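Local coordinates for protein phenylacetate-CoA oxygenase subunit PaaB (Ralstonia eutropha JMP134, PDB 3EGR) that probably serves as a subunit of the multicomponent phenylacetate-CoA oxygenase, which takes part in the bacterial breakdown of phenylacetic acid, at residues 40-44 / 45-49. Numbering follows the deposited sequence. Where two conformers were deposited one is given.
Sequences ARDVY and TRRQE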
# COMPACT_ATOMS: atom_id res chain seq x y z
N ALA A 40 17.66 -2.11 6.16
CA ALA A 40 17.91 -3.22 5.24
C ALA A 40 19.32 -3.12 4.67
O ALA A 40 20.05 -4.13 4.60
CB ALA A 40 16.86 -3.29 4.13
N ARG A 41 19.72 -1.90 4.29
CA ARG A 41 21.06 -1.63 3.75
C ARG A 41 22.14 -2.17 4.70
O ARG A 41 23.08 -2.83 4.27
CB ARG A 41 21.27 -0.12 3.48
CG ARG A 41 22.57 0.27 2.72
CD ARG A 41 22.64 1.80 2.40
NE ARG A 41 24.00 2.37 2.42
CZ ARG A 41 24.82 2.45 1.38
NH1 ARG A 41 24.46 2.01 0.18
NH2 ARG A 41 26.03 2.98 1.53
N ASP A 42 21.96 -1.92 5.99
CA ASP A 42 22.90 -2.39 7.01
C ASP A 42 22.73 -3.88 7.34
O ASP A 42 23.71 -4.64 7.35
CB ASP A 42 22.74 -1.58 8.30
CG ASP A 42 23.38 -0.21 8.20
OD1 ASP A 42 24.08 0.05 7.22
OD2 ASP A 42 23.19 0.60 9.11
N VAL A 43 21.50 -4.28 7.62
CA VAL A 43 21.24 -5.63 8.12
C VAL A 43 21.50 -6.69 7.06
O VAL A 43 22.00 -7.76 7.38
CB VAL A 43 19.79 -5.77 8.67
CG1 VAL A 43 19.37 -7.23 8.76
CG2 VAL A 43 19.67 -5.09 10.04
N TYR A 44 21.16 -6.39 5.80
CA TYR A 44 21.13 -7.41 4.75
C TYR A 44 22.17 -7.22 3.66
O TYR A 44 22.68 -8.20 3.14
CB TYR A 44 19.74 -7.50 4.09
CG TYR A 44 18.64 -8.05 4.99
CD1 TYR A 44 18.67 -9.36 5.45
CD2 TYR A 44 17.55 -7.26 5.37
CE1 TYR A 44 17.68 -9.86 6.27
CE2 TYR A 44 16.55 -7.75 6.18
CZ TYR A 44 16.63 -9.06 6.63
OH TYR A 44 15.65 -9.58 7.45
N THR A 45 22.51 -5.98 3.30
CA THR A 45 23.50 -5.79 2.23
C THR A 45 24.88 -5.39 2.74
O THR A 45 25.85 -5.42 1.98
CB THR A 45 23.04 -4.76 1.18
OG1 THR A 45 23.20 -3.44 1.69
CG2 THR A 45 21.58 -5.01 0.79
N ARG A 46 24.98 -4.99 4.01
CA ARG A 46 26.25 -4.49 4.55
C ARG A 46 26.83 -3.38 3.68
O ARG A 46 28.04 -3.31 3.50
CB ARG A 46 27.26 -5.62 4.69
CG ARG A 46 26.78 -6.70 5.62
CD ARG A 46 27.75 -7.83 5.70
NE ARG A 46 27.19 -8.90 6.51
CZ ARG A 46 27.84 -10.00 6.86
NH1 ARG A 46 29.10 -10.22 6.48
NH2 ARG A 46 27.22 -10.91 7.61
N ARG A 47 25.96 -2.53 3.14
CA ARG A 47 26.37 -1.37 2.33
C ARG A 47 27.17 -1.67 1.05
O ARG A 47 27.82 -0.78 0.53
CB ARG A 47 27.10 -0.33 3.20
CG ARG A 47 26.20 0.20 4.31
CD ARG A 47 26.77 1.37 5.05
NE ARG A 47 26.00 1.60 6.27
CZ ARG A 47 25.94 2.76 6.94
NH1 ARG A 47 26.62 3.82 6.55
NH2 ARG A 47 25.19 2.85 8.03
N GLN A 48 27.08 -2.89 0.53
CA GLN A 48 27.69 -3.25 -0.76
C GLN A 48 27.30 -2.25 -1.86
O GLN A 48 26.14 -1.88 -1.98
CB GLN A 48 27.23 -4.65 -1.20
CG GLN A 48 28.37 -5.62 -1.59
CD GLN A 48 28.99 -6.31 -0.37
OE1 GLN A 48 28.29 -6.65 0.59
NE2 GLN A 48 30.32 -6.52 -0.41
N GLU A 49 28.29 -1.81 -2.65
CA GLU A 49 28.02 -1.02 -3.86
C GLU A 49 27.26 -1.90 -4.84
O GLU A 49 27.46 -3.12 -4.88
CB GLU A 49 29.33 -0.51 -4.52
CG GLU A 49 30.07 0.66 -3.79
CD GLU A 49 31.45 0.99 -4.42
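The C-terminal end of helix 33-45 turns into a type I' beta turn, Thr45 to Gln48, where Arg41, Asp42, Thr45 and Arg47 meet. Arg46 is the first residue to leave helical geometry, with positive phi, and Arg47 shares the positive phi expected of the two central residues of this turn. The Arg41 carbonyl oxygen accepts two bonds from the departing chain: Thr45 OG1 donates to Arg41 O at 2.7 Å, in the carbonyl plane and on a lone pair, while Arg47 N reaches Arg41 O at 3.1 Å from above that plane. A chi1 of 78° sets the Thr45 hydroxyl between its own backbone N and carbonyl carbon, facing back to the preceding helical turn. Val14 and Ile53 of the antiparallel sheet touch the Thr45 side chain, which places this exit against the sheet. In the conformer given, one of two deposited, Arg41 crosses Arg47 at roughly a right angle, with Arg47 CB over one face of the Arg41 guanidinium, toward its rim. On the outer side, Arg47 forms a side-on salt bridge with Asp42, their flat groups only 6° from coplanar. Arg47 NE lies 2.6 Å from Asp42 OD1 and Arg47 NH2 3.2 Å from Asp42 OD2, both on syn lone pairs, which should fix the rotation of the carboxylate.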